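Local atomic coordinates of S-adenosylmethionine:tRNA ribosyltransferase-isomerase (PDB entry 1VKY), a protein that probably transfers and isomerises the ribose of S-adenosylmethionine onto a 7-aminomethyl-7-deazaguanine base in tRNA, forming epoxyqueuosine on the route to queuosine. Residues 65-70 with 205-210; 60-65 with 197-202; 265-270 with 293-298; 35-40 with 54-59. All coordinates share one frame; numbering follows the deposited sequence.

Contact 1 (65-70 with 205-210)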
loop_
_atom_site.group_PDB
_atom_site.type_symbol
_atom_site.label_atom_id
_atom_site.label_comp_id
_atom_site.label_asym_id
_atom_site.label_seq_id
_atom_site.Cartn_x
_atom_site.Cartn_y
_atom_site.Cartn_z
ATOM N N GLY B 65 -8.361 28.626 15.740
ATOM C CA GLY B 65 -9.116 29.198 14.622
ATOM C C GLY B 65 -8.657 28.758 13.229
ATOM O O GLY B 65 -9.400 28.934 12.271
ATOM N N ASP B 66 -7.455 28.198 13.076
ATOM C CA ASP B 66 -7.090 27.639 11.771
ATOM C C ASP B 66 -8.067 26.501 11.394
ATOM O O ASP B 66 -8.632 25.846 12.279
ATOM C CB ASP B 66 -5.667 27.108 11.775
ATOM C CG ASP B 66 -4.621 28.199 11.695
ATOM O OD1 ASP B 66 -4.946 29.352 11.272
ATOM O OD2 ASP B 66 -3.442 27.961 12.045
ATOM N N LEU B 67 -8.228 26.247 10.090
ATOM C CA LEU B 67 -9.167 25.214 9.604
ATOM C C LEU B 67 -8.426 24.172 8.792
ATOM O O LEU B 67 -7.812 24.504 7.790
ATOM C CB LEU B 67 -10.286 25.835 8.745
ATOM C CG LEU B 67 -11.380 24.862 8.235
ATOM C CD1 LEU B 67 -12.339 24.452 9.301
ATOM C CD2 LEU B 67 -12.167 25.502 7.113
ATOM N N LEU B 68 -8.489 22.918 9.243
ATOM C CA LEU B 68 -7.933 21.790 8.524
ATOM C C LEU B 68 -9.045 21.197 7.685
ATOM O O LEU B 68 -10.081 20.815 8.213
ATOM C CB LEU B 68 -7.385 20.712 9.483
ATOM C CG LEU B 68 -5.991 21.017 10.060
ATOM C CD1 LEU B 68 -5.620 20.071 11.227
ATOM C CD2 LEU B 68 -4.972 20.895 9.037
ATOM N N VAL B 69 -8.852 21.168 6.373
ATOM C CA VAL B 69 -9.860 20.605 5.467
ATOM C C VAL B 69 -9.391 19.300 4.913
ATOM O O VAL B 69 -8.357 19.220 4.220
ATOM C CB VAL B 69 -10.207 21.564 4.284
ATOM C CG1 VAL B 69 -11.430 21.026 3.489
ATOM C CG2 VAL B 69 -10.512 22.940 4.797
ATOM N N LEU B 70 -10.165 18.266 5.195
ATOM C CA LEU B 70 -9.801 16.915 4.777
ATOM C C LEU B 70 -10.731 16.413 3.725
ATOM O O LEU B 70 -11.909 16.717 3.733
ATOM C CB LEU B 70 -9.928 15.942 5.967
ATOM C CG LEU B 70 -9.032 16.272 7.173
ATOM C CD1 LEU B 70 -9.690 15.773 8.441
ATOM C CD2 LEU B 70 -7.733 15.641 6.998
ATOM N N GLN B 205 -9.999 24.072 14.013
ATOM C CA GLN B 205 -11.249 23.519 13.481
ATOM C C GLN B 205 -11.012 22.538 12.325
ATOM O O GLN B 205 -9.958 22.567 11.676
ATOM C CB GLN B 205 -12.134 24.662 13.022
ATOM C CG GLN B 205 -12.543 25.562 14.203
ATOM C CD GLN B 205 -13.767 26.388 13.916
ATOM O OE1 GLN B 205 -14.624 26.026 13.078
ATOM N NE2 GLN B 205 -13.872 27.512 14.618
ATOM N N PHE B 206 -12.001 21.681 12.075
ATOM C CA PHE B 206 -11.960 20.691 10.998
ATOM C C PHE B 206 -13.165 20.817 10.069
ATOM O O PHE B 206 -14.252 21.186 10.499
ATOM C CB PHE B 206 -11.935 19.274 11.586
ATOM C CG PHE B 206 -10.610 18.921 12.204
ATOM C CD1 PHE B 206 -10.255 19.446 13.451
ATOM C CD2 PHE B 206 -9.687 18.164 11.508
ATOM C CE1 PHE B 206 -8.993 19.175 14.003
ATOM C CE2 PHE B 206 -8.419 17.894 12.068
ATOM C CZ PHE B 206 -8.091 18.397 13.311
ATOM N N ALA B 207 -12.962 20.543 8.782
ATOM C CA ALA B 207 -14.070 20.425 7.853
ATOM C C ALA B 207 -13.704 19.388 6.841
ATOM O O ALA B 207 -12.532 18.987 6.725
ATOM C CB ALA B 207 -14.360 21.742 7.177
ATOM N N GLU B 208 -14.708 18.925 6.108
ATOM C CA GLU B 208 -14.462 17.936 5.076
ATOM C C GLU B 208 -15.012 18.278 3.694
ATOM O O GLU B 208 -16.058 18.936 3.521
ATOM C CB GLU B 208 -14.907 16.528 5.553
ATOM C CG GLU B 208 -16.349 16.175 5.402
ATOM C CD GLU B 208 -16.624 14.704 5.766
ATOM O OE1 GLU B 208 -15.917 14.146 6.678
ATOM O OE2 GLU B 208 -17.557 14.122 5.134
ATOM N N VAL B 209 -14.272 17.825 2.686
ATOM C CA VAL B 209 -14.812 17.802 1.347
ATOM C C VAL B 209 -14.886 16.339 0.989
ATOM O O VAL B 209 -14.183 15.513 1.564
ATOM C CB VAL B 209 -13.967 18.633 0.322
ATOM C CG1 VAL B 209 -14.055 20.105 0.680
ATOM C CG2 VAL B 209 -12.555 18.163 0.237
ATOM N N VAL B 210 -15.696 16.030 0.005
ATOM C CA VAL B 210 -15.954 14.642 -0.373
ATOM C C VAL B 210 -15.684 14.442 -1.861
ATOM O O VAL B 210 -15.873 15.359 -2.701
ATOM C CB VAL B 210 -17.422 14.251 -0.024
ATOM C CG1 VAL B 210 -17.664 12.759 -0.237
ATOM C CG2 VAL B 210 -17.759 14.606 1.430
#
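Leu67 to Leu70 and Gln205 to Val209 run as neighbouring parallel strands inside the large mixed sheet. Five backbone hydrogen bonds join them, the first taken by Asp66 O from just ahead of the strand: Gln205 N gives to Asp66 O at 2.8 Å, Leu68 N to Gln205 O, Ala207 N to Leu68 O, Leu70 N to Ala207 O, and Val209 N to Leu70 O. Glu208 CA adds a close CA-H...O approach to Leu70 O at 3.1 Å. The backbone groups of Leu67 and Val69 bond to Arg255 and strand 256-259, so 67-70 is held from both flanks.

On the face carrying Leu68, Leu70 and Phe206, the Phe206 ring lies alongside Leu68, whose CD1 comes within 3.6 Å of ring atom CZ. Leu70 CD1 instead meets the ring at its edge, in plane, 3.9 Å from CD2. Ile196 and Leu199 of helix 193-202 cover this cluster.

On the other face, Leu67 turns CG anti to its backbone N (chi1 -177°), which carries CD1 across to Gln205 CB at 3.7 Å and to Ala207 CB at 4.0 Å. Helix 240-252 packs here, Thr249 against Leu67 and Thr242 against Ala207. At the start of the pair, Asp66 OD2 is tied by a salt bridge to Arg255. Farther along, Val69 and Val209 cross at about a right angle, their CG1 methyls 4.0 Å apart.

Contact 2 (60-65 with 197-202); sequences EYLEPG and EKLKKK
In the loop that feeds strand 67-75, Leu62 and Pro64 meet Leu199 and Lys202 of helix 193-202. The lysine holds the loop by a backbone carbonyl. Lys202 NZ donates to Leu62 O at 2.8 Å, arriving almost in line with the carbonyl bond (C=O...N angle 169°). It gets there because the chain is stretched to full length: CG stands anti to the backbone N (chi1 -169°) and every later torsion is extended, bringing CE to 3.1 Å from the same Leu62 O. The ammonium has a second acceptor, Ile59 O, so it bridges two carbonyls of the chain on either side of Glu60 and Tyr61. With an alanine here, the carbonyls of Leu62 and Ile59 would probably lose their common donor, leaving this bend of the loop less firmly fixed to the helix.

The other touches are apolar or glancing. Leu62 CD1 meets Leu199 CD2 at 3.6 Å, the two side chains slanting across each other. Pro64 lays its ring beside the carbonyl of Lys202, with CG 3.3 Å and CB 3.5 Å from Lys202 O. The polar contact thus lies toward the more exposed side, while the leucines turn inward.

There, Leu62 and Leu199 both rest on Leu68 of strand 67-75. Leu199 also packs on Phe206 of strand 205-213, so the helix lies over these two strands with the loop wedged at its flank.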
loop_
_atom_site.group_PDB
_atom_site.type_symbol
_atom_site.label_atom_id
_atom_site.label_comp_id
_atom_site.label_asym_id
_atom_site.label_seq_id
_atom_site.Cartn_x
_atom_site.Cartn_y
_atom_site.Cartn_z
ATOM N N GLU B 60 2.548 22.662 16.419
ATOM C CA GLU B 60 3.381 23.858 16.710
ATOM C C GLU B 60 3.315 24.944 15.607
ATOM O O GLU B 60 3.897 26.021 15.757
ATOM C CB GLU B 60 4.834 23.426 16.879
ATOM C CG GLU B 60 5.000 22.445 18.021
ATOM C CD GLU B 60 6.418 21.963 18.154
ATOM O OE1 GLU B 60 7.298 22.564 17.524
ATOM O OE2 GLU B 60 6.668 21.023 18.895
ATOM N N TYR B 61 2.643 24.628 14.484
ATOM C CA TYR B 61 2.498 25.532 13.361
ATOM C C TYR B 61 1.070 26.024 13.216
ATOM O O TYR B 61 0.798 26.837 12.368
ATOM C CB TYR B 61 2.935 24.828 12.062
ATOM C CG TYR B 61 4.394 24.482 12.101
ATOM C CD1 TYR B 61 4.805 23.237 12.526
ATOM C CD2 TYR B 61 5.368 25.448 11.816
ATOM C CE1 TYR B 61 6.154 22.904 12.597
ATOM C CE2 TYR B 61 6.722 25.145 11.894
ATOM C CZ TYR B 61 7.113 23.856 12.291
ATOM O OH TYR B 61 8.447 23.525 12.375
ATOM N N LEU B 62 0.166 25.527 14.046
ATOM C CA LEU B 62 -1.241 25.812 13.896
ATOM C C LEU B 62 -1.680 26.616 15.075
ATOM O O LEU B 62 -1.256 26.396 16.193
ATOM C CB LEU B 62 -2.086 24.523 13.767
ATOM C CG LEU B 62 -1.737 23.649 12.533
ATOM C CD1 LEU B 62 -2.410 22.268 12.565
ATOM C CD2 LEU B 62 -2.040 24.374 11.250
ATOM N N GLU B 63 -2.551 27.560 14.807
ATOM C CA GLU B 63 -3.085 28.421 15.828
ATOM C C GLU B 63 -4.594 28.236 15.999
ATOM O O GLU B 63 -5.253 27.678 15.139
ATOM C CB GLU B 63 -2.737 29.856 15.511
ATOM C CG GLU B 63 -3.152 30.356 14.169
ATOM C CD GLU B 63 -2.487 31.673 13.837
ATOM O OE1 GLU B 63 -1.277 31.668 13.460
ATOM O OE2 GLU B 63 -3.189 32.687 13.976
ATOM N N PRO B 64 -5.127 28.662 17.135
ATOM C CA PRO B 64 -6.559 28.591 17.376
ATOM C C PRO B 64 -7.322 29.277 16.233
ATOM O O PRO B 64 -6.925 30.344 15.747
ATOM C CB PRO B 64 -6.727 29.354 18.704
ATOM C CG PRO B 64 -5.418 29.263 19.379
ATOM C CD PRO B 64 -4.405 29.243 18.290
ATOM N N GLY B 65 -8.361 28.626 15.740
ATOM C CA GLY B 65 -9.116 29.198 14.622
ATOM C C GLY B 65 -8.657 28.758 13.229
ATOM O O GLY B 65 -9.400 28.934 12.271
ATOM N N GLU B 197 -7.396 15.059 18.418
ATOM C CA GLU B 197 -7.917 15.548 19.696
ATOM C C GLU B 197 -7.050 16.672 20.297
ATOM O O GLU B 197 -7.575 17.676 20.732
ATOM C CB GLU B 197 -8.073 14.377 20.664
ATOM C CG GLU B 197 -9.341 13.572 20.401
ATOM C CD GLU B 197 -10.581 14.172 21.067
ATOM O OE1 GLU B 197 -11.130 15.179 20.567
ATOM N N LYS B 198 -5.731 16.518 20.299
ATOM C CA LYS B 198 -4.844 17.615 20.706
ATOM C C LYS B 198 -5.097 18.890 19.898
ATOM O O LYS B 198 -5.169 19.980 20.448
ATOM C CB LYS B 198 -3.378 17.227 20.532
ATOM C CG LYS B 198 -2.841 16.313 21.579
ATOM C CD LYS B 198 -1.344 16.110 21.368
ATOM C CE LYS B 198 -0.720 15.211 22.444
ATOM N NZ LYS B 198 -1.113 13.783 22.312
ATOM N N LEU B 199 -5.233 18.756 18.581
ATOM C CA LEU B 199 -5.472 19.925 17.718
ATOM C C LEU B 199 -6.776 20.631 18.063
ATOM O O LEU B 199 -6.864 21.894 18.151
ATOM C CB LEU B 199 -5.496 19.490 16.236
ATOM C CG LEU B 199 -4.135 19.108 15.670
ATOM C CD1 LEU B 199 -4.237 18.334 14.361
ATOM C CD2 LEU B 199 -3.244 20.349 15.506
ATOM N N LYS B 200 -7.820 19.831 18.250
ATOM C CA LYS B 200 -9.104 20.433 18.592
ATOM C C LYS B 200 -9.017 21.154 19.954
ATOM O O LYS B 200 -9.578 22.238 20.140
ATOM C CB LYS B 200 -10.194 19.355 18.633
ATOM C CG LYS B 200 -10.579 18.840 17.261
ATOM C CD LYS B 200 -11.636 17.697 17.344
ATOM C CE LYS B 200 -12.155 17.402 15.941
ATOM N NZ LYS B 200 -13.089 16.258 15.893
ATOM N N LYS B 201 -8.287 20.566 20.894
ATOM C CA LYS B 201 -8.078 21.200 22.223
ATOM C C LYS B 201 -7.382 22.546 22.120
ATOM O O LYS B 201 -7.574 23.397 22.964
ATOM C CB LYS B 201 -7.226 20.305 23.133
ATOM C CG LYS B 201 -7.971 19.136 23.765
ATOM N N LYS B 202 -6.520 22.705 21.120
ATOM C CA LYS B 202 -5.829 23.958 20.861
ATOM C C LYS B 202 -6.752 24.970 20.188
ATOM O O LYS B 202 -6.413 26.156 20.097
ATOM C CB LYS B 202 -4.580 23.692 19.988
ATOM C CG LYS B 202 -3.613 24.912 19.863
ATOM C CD LYS B 202 -2.310 24.589 19.073
ATOM C CE LYS B 202 -1.307 25.762 19.186
ATOM N NZ LYS B 202 0.014 25.506 18.572
#

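Contact 3 (265-270 with 293-298)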
loop_
_atom_site.group_PDB
_atom_site.type_symbol
_atom_site.label_atom_id
_atom_site.label_comp_id
_atom_site.label_asym_id
_atom_site.label_seq_id
_atom_site.Cartn_x
_atom_site.Cartn_y
_atom_site.Cartn_z
ATOM N N ARG B 265 -7.493 20.791 -5.204
ATOM C CA ARG B 265 -8.169 20.908 -6.498
ATOM C C ARG B 265 -9.623 21.201 -6.315
ATOM O O ARG B 265 -10.180 22.014 -7.039
ATOM C CB ARG B 265 -7.972 19.640 -7.358
ATOM C CG ARG B 265 -6.500 19.282 -7.642
ATOM C CD ARG B 265 -6.267 18.011 -8.601
ATOM N NE ARG B 265 -7.546 17.346 -8.810
ATOM C CZ ARG B 265 -7.934 16.195 -8.287
ATOM N NH1 ARG B 265 -7.113 15.466 -7.542
ATOM N NH2 ARG B 265 -9.177 15.762 -8.530
ATOM N N THR B 266 -10.265 20.611 -5.309
ATOM C CA THR B 266 -11.678 20.907 -5.058
ATOM C C THR B 266 -11.905 22.333 -4.632
ATOM O O THR B 266 -12.768 23.019 -5.168
ATOM C CB THR B 266 -12.251 19.910 -3.984
ATOM O OG1 THR B 266 -12.367 18.609 -4.605
ATOM C CG2 THR B 266 -13.696 20.307 -3.592
ATOM N N LEU B 267 -11.133 22.799 -3.661
ATOM C CA LEU B 267 -11.279 24.156 -3.190
ATOM C C LEU B 267 -10.937 25.245 -4.225
ATOM O O LEU B 267 -11.633 26.281 -4.302
ATOM C CB LEU B 267 -10.450 24.354 -1.933
ATOM C CG LEU B 267 -10.885 23.562 -0.676
ATOM C CD1 LEU B 267 -9.802 23.860 0.375
ATOM C CD2 LEU B 267 -12.268 23.917 -0.175
ATOM N N GLU B 268 -9.862 25.043 -4.989
ATOM C CA GLU B 268 -9.511 26.017 -6.044
ATOM C C GLU B 268 -10.480 26.005 -7.232
ATOM O O GLU B 268 -10.686 27.024 -7.912
ATOM C CB GLU B 268 -8.056 25.821 -6.486
ATOM C CG GLU B 268 -7.062 26.152 -5.387
ATOM C CD GLU B 268 -7.178 27.575 -4.842
ATOM O OE1 GLU B 268 -7.307 28.520 -5.658
ATOM O OE2 GLU B 268 -7.127 27.772 -3.609
ATOM N N THR B 269 -11.137 24.881 -7.458
ATOM C CA THR B 269 -12.236 24.809 -8.394
ATOM C C THR B 269 -13.445 25.653 -7.932
ATOM O O THR B 269 -13.969 26.503 -8.695
ATOM C CB THR B 269 -12.631 23.340 -8.575
ATOM O OG1 THR B 269 -11.556 22.618 -9.179
ATOM C CG2 THR B 269 -13.834 23.199 -9.498
ATOM N N ILE B 270 -13.900 25.466 -6.693
ATOM C CA ILE B 270 -15.078 26.244 -6.244
ATOM C C ILE B 270 -14.780 27.718 -6.036
ATOM O O ILE B 270 -15.689 28.549 -6.130
ATOM C CB ILE B 270 -15.779 25.658 -4.955
ATOM C CG1 ILE B 270 -14.917 25.867 -3.710
ATOM C CG2 ILE B 270 -16.127 24.224 -5.173
ATOM C CD1 ILE B 270 -15.621 25.682 -2.444
ATOM N N PHE B 293 -3.455 30.729 -5.491
ATOM C CA PHE B 293 -4.340 29.945 -4.645
ATOM C C PHE B 293 -5.303 30.905 -3.947
ATOM O O PHE B 293 -4.895 31.726 -3.142
ATOM C CB PHE B 293 -3.522 29.062 -3.723
ATOM C CG PHE B 293 -2.822 27.987 -4.480
ATOM C CD1 PHE B 293 -1.623 28.262 -5.164
ATOM C CD2 PHE B 293 -3.391 26.730 -4.595
ATOM C CE1 PHE B 293 -0.998 27.276 -5.957
ATOM C CE2 PHE B 293 -2.806 25.759 -5.359
ATOM C CZ PHE B 293 -1.598 26.019 -6.066
ATOM N N LYS B 294 -6.572 30.836 -4.320
ATOM C CA LYS B 294 -7.588 31.724 -3.798
ATOM C C LYS B 294 -8.189 31.283 -2.475
ATOM O O LYS B 294 -8.724 32.095 -1.714
ATOM C CB LYS B 294 -8.702 31.860 -4.826
ATOM C CG LYS B 294 -8.225 32.570 -6.079
ATOM C CD LYS B 294 -9.344 32.659 -7.158
ATOM C CE LYS B 294 -8.918 33.587 -8.326
ATOM N NZ LYS B 294 -7.885 34.660 -7.980
ATOM N N LEU B 295 -8.171 30.007 -2.192
ATOM C CA LEU B 295 -8.783 29.527 -0.950
ATOM C C LEU B 295 -7.787 28.837 -0.026
ATOM O O LEU B 295 -7.879 28.921 1.206
ATOM C CB LEU B 295 -9.958 28.581 -1.219
ATOM C CG LEU B 295 -11.369 29.127 -1.248
ATOM C CD1 LEU B 295 -12.365 28.045 -1.414
ATOM C CD2 LEU B 295 -11.727 30.008 -0.015
ATOM N N VAL B 296 -6.771 28.243 -0.578
ATOM C CA VAL B 296 -5.851 27.451 0.254
ATOM C C VAL B 296 -4.675 28.291 0.776
ATOM O O VAL B 296 -3.889 28.799 -0.025
ATOM C CB VAL B 296 -5.335 26.285 -0.564
ATOM C CG1 VAL B 296 -4.340 25.418 0.280
ATOM C CG2 VAL B 296 -6.474 25.443 -1.089
ATOM N N ASP B 297 -4.555 28.429 2.101
ATOM C CA ASP B 297 -3.461 29.230 2.714
ATOM C C ASP B 297 -2.227 28.421 3.091
ATOM O O ASP B 297 -1.125 28.967 3.247
ATOM C CB ASP B 297 -3.952 29.963 3.955
ATOM C CG ASP B 297 -5.186 30.802 3.670
ATOM O OD1 ASP B 297 -5.162 31.573 2.695
ATOM O OD2 ASP B 297 -6.237 30.721 4.339
ATOM N N ALA B 298 -2.415 27.124 3.265
ATOM C CA ALA B 298 -1.364 26.191 3.635
ATOM C C ALA B 298 -1.735 24.806 3.173
ATOM O O ALA B 298 -2.889 24.534 2.898
ATOM C CB ALA B 298 -1.135 26.220 5.121
#
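The Glu268 carboxylate and the Phe293 ring stand with their planes 63° apart, the two side chains crossing at about a right angle. Glu268 CG approaches the ring obliquely, 3.8 Å from Phe293 CD2, and elsewhere the ring meets Phe317 in an edge-to-face pair and also touches Phe291.

Three successive backbone N-H groups grip the carboxylate. Lys294 N reaches Glu268 OE1 at 2.8 Å from the syn side, 18° out of the carboxylate plane. Glu268 OE2 takes two donors: Leu295 N at 2.8 Å, also syn, and Val296 N at 3.1 Å, nearly along the C-O bond. A bend at chi2 (-57°) swings the acid across to the loop. Arg272 forms a salt bridge with OE1, so this buried group has both backbone and charge to satisfy it, which is likely to stabilise its ionised form.

Leucine and valine methyls pack beside this grip. Leu295 CD1 sits 3.5 Å from Leu267 O and 4.1 Å from Ile270 CG1, while Leu267 CD1 meets Val296 CG2 at 4.0 Å, again crosswise.

This is a helix side chain capturing the backbone of a loop turn with its acid. It joins helix 261-270, which follows strand 256-259, to the loop entering strand 298-302, the parallel neighbour of 256-259 in the mixed sheet.

Contact 4 (35-40 with 54-59); sequences RDASRL and IFREII
Arg56 takes hold of Asp36 twice. Its backbone N donates to Asp36 O at 3.0 Å, in the carbonyl plane and on a lone pair, though the bond is bent (134° at the hydrogen). Its side chain returns to the same residue: Arg56 NH2 makes a salt bridge with Asp36 OD1 at 3.1 Å. The hydrogen bond within it is weak; the carboxylate and guanidinium planes stand 71° apart. The bend at chi3 (51°) folds the guanidinium back so that one face lies over Asp36 O, 3.9 Å below its plane. The other carboxylate oxygen, OD2, is bound to Thr192. Were Asp36 an alanine, Arg56 would probably lose its charge mate and Thr192 its acceptor, leaving the guanidinium freer to turn.

Next along, Phe55 N donates to Ser38 O at 2.8 Å. Ile54 and Arg39 form an antiparallel non-hydrogen-bonded pair, and Ile54 CG2 lies 3.5 Å from both Ser38 O and Asp36 O. Ser38 OG lies near Phe55 CB and bonds to His190.

Packing lies beyond. Leu40 splits its methyls between two partners, CD1 to Phe55 CD1 at 4.0 Å and CD2 to Ile58 CB. Phe191 meets the Phe55 ring edge-to-face, and Val300 of strand 298-302 touches both Phe55 and Ile58. Backbone bonds therefore set how the two segments lie together, the leucine and phenylalanine fill the buried side, and the salt bridge, whose hydrogen bond is weak, adds a charged tie to the exposed arginine.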
loop_
_atom_site.group_PDB
_atom_site.type_symbol
_atom_site.label_atom_id
_atom_site.label_comp_id
_atom_site.label_asym_id
_atom_site.label_seq_id
_atom_site.Cartn_x
_atom_site.Cartn_y
_atom_site.Cartn_z
ATOM N N ARG B 35 1.118 6.532 12.942
ATOM C CA ARG B 35 1.156 7.279 11.675
ATOM C C ARG B 35 1.761 8.686 11.807
ATOM O O ARG B 35 2.357 9.199 10.869
ATOM C CB ARG B 35 -0.236 7.359 11.079
ATOM C CG ARG B 35 -0.847 6.013 10.682
ATOM C CD ARG B 35 -0.134 5.311 9.533
ATOM N NE ARG B 35 -0.940 4.220 8.978
ATOM N N ASP B 36 1.675 9.278 12.989
ATOM C CA ASP B 36 2.179 10.626 13.194
ATOM C C ASP B 36 3.598 10.678 13.701
ATOM O O ASP B 36 4.068 11.716 14.164
ATOM C CB ASP B 36 1.257 11.439 14.063
ATOM C CG ASP B 36 0.956 10.801 15.388
ATOM O OD1 ASP B 36 1.577 9.776 15.761
ATOM O OD2 ASP B 36 0.069 11.284 16.117
ATOM N N ALA B 37 4.284 9.547 13.565
ATOM C CA ALA B 37 5.689 9.464 13.833
ATOM C C ALA B 37 6.423 9.510 12.513
ATOM O O ALA B 37 7.643 9.412 12.487
ATOM C CB ALA B 37 6.038 8.170 14.600
ATOM N N SER B 38 5.709 9.719 11.411
ATOM C CA SER B 38 6.390 9.953 10.132
ATOM C C SER B 38 7.147 11.305 10.184
ATOM O O SER B 38 6.917 12.133 11.102
ATOM C CB SER B 38 5.382 9.884 8.982
ATOM O OG SER B 38 4.552 11.028 9.004
ATOM N N ARG B 39 8.075 11.508 9.244
ATOM C CA ARG B 39 8.787 12.779 9.125
ATOM C C ARG B 39 7.857 13.821 8.513
ATOM O O ARG B 39 6.905 13.467 7.822
ATOM C CB ARG B 39 10.044 12.628 8.278
ATOM C CG ARG B 39 10.966 11.627 8.878
ATOM C CD ARG B 39 12.266 11.444 8.134
ATOM N NE ARG B 39 13.108 12.574 8.402
ATOM C CZ ARG B 39 14.371 12.676 8.038
ATOM N NH1 ARG B 39 14.967 11.692 7.371
ATOM N NH2 ARG B 39 15.034 13.791 8.346
ATOM N N LEU B 40 8.082 15.086 8.868
ATOM C CA LEU B 40 7.344 16.232 8.323
ATOM C C LEU B 40 8.372 17.274 7.966
ATOM O O LEU B 40 8.977 17.860 8.865
ATOM C CB LEU B 40 6.364 16.817 9.365
ATOM C CG LEU B 40 5.549 18.075 9.011
ATOM C CD1 LEU B 40 4.559 17.778 7.905
ATOM C CD2 LEU B 40 4.822 18.683 10.187
ATOM N N ILE B 54 8.810 16.033 12.875
ATOM C CA ILE B 54 8.015 14.818 12.956
ATOM C C ILE B 54 6.564 15.231 12.887
ATOM O O ILE B 54 6.216 16.305 13.375
ATOM C CB ILE B 54 8.287 14.085 14.305
ATOM C CG1 ILE B 54 9.740 13.672 14.385
ATOM C CG2 ILE B 54 7.380 12.888 14.492
ATOM C CD1 ILE B 54 10.208 12.895 13.207
ATOM N N PHE B 55 5.713 14.374 12.312
ATOM C CA PHE B 55 4.361 14.768 11.984
ATOM C C PHE B 55 3.568 15.314 13.156
ATOM O O PHE B 55 2.836 16.294 13.001
ATOM C CB PHE B 55 3.549 13.661 11.288
ATOM C CG PHE B 55 2.343 14.213 10.560
ATOM C CD1 PHE B 55 2.460 14.683 9.276
ATOM C CD2 PHE B 55 1.128 14.319 11.187
ATOM C CE1 PHE B 55 1.360 15.236 8.632
ATOM C CE2 PHE B 55 0.050 14.863 10.567
ATOM C CZ PHE B 55 0.159 15.342 9.286
ATOM N N ARG B 56 3.669 14.677 14.316
ATOM C CA ARG B 56 2.865 15.104 15.480
ATOM C C ARG B 56 3.187 16.535 15.913
ATOM O O ARG B 56 2.374 17.184 16.562
ATOM C CB ARG B 56 3.058 14.155 16.657
ATOM C CG ARG B 56 4.494 14.061 17.158
ATOM C CD ARG B 56 4.683 13.133 18.371
ATOM N NE ARG B 56 4.090 11.820 18.130
ATOM C CZ ARG B 56 4.754 10.691 17.868
ATOM N NH1 ARG B 56 6.095 10.653 17.819
ATOM N NH2 ARG B 56 4.052 9.580 17.651
ATOM N N GLU B 57 4.357 17.037 15.515
ATOM C CA GLU B 57 4.778 18.449 15.753
ATOM C C GLU B 57 4.110 19.494 14.833
ATOM O O GLU B 57 4.366 20.704 14.931
ATOM C CB GLU B 57 6.304 18.518 15.641
ATOM C CG GLU B 57 6.982 17.730 16.747
ATOM C CD GLU B 57 8.451 17.437 16.497
ATOM O OE1 GLU B 57 8.933 17.465 15.352
ATOM O OE2 GLU B 57 9.140 17.146 17.474
ATOM N N ILE B 58 3.204 19.034 13.966
ATOM C CA ILE B 58 2.398 19.940 13.139
ATOM C C ILE B 58 1.625 20.909 13.979
ATOM O O ILE B 58 1.432 22.040 13.569
ATOM C CB ILE B 58 1.430 19.156 12.182
ATOM C CG1 ILE B 58 0.861 20.093 11.098
ATOM C CG2 ILE B 58 0.303 18.441 12.955
ATOM C CD1 ILE B 58 0.236 19.355 9.970
ATOM N N ILE B 59 1.225 20.495 15.177
ATOM C CA ILE B 59 0.485 21.377 16.070
ATOM C C ILE B 59 1.225 22.697 16.416
ATOM O O ILE B 59 0.609 23.723 16.658
ATOM C CB ILE B 59 0.148 20.598 17.353
ATOM C CG1 ILE B 59 -0.869 21.356 18.217
ATOM C CG2 ILE B 59 1.414 20.245 18.131
ATOM C CD1 ILE B 59 -1.555 20.439 19.223
#

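Overall arrangement
Contacts 1 and 2 are continuous: they share Gly65, their centres lie about 12 Å apart, and Phe206 CE1 packs on Lys200 CG at 3.6 Å. Contact 2 passes the connection to contact 4, since the chain from 54-59 runs straight into 60-65, and Leu199 CD2 lies 3.7 Å from Ile59 CG1. Contact 3 touches contact 1 through Val209, whose CG1 lies 4.3 Å from Leu267 CD2; the centres of these two contacts are about 12 Å apart. Contacts 3 and 4 are farthest apart, about 24 Å between centres, without touching. Contacts 1 and 4 reach the same mixed sheet, 1 at inner strands and 4 near the edge strand 49-54.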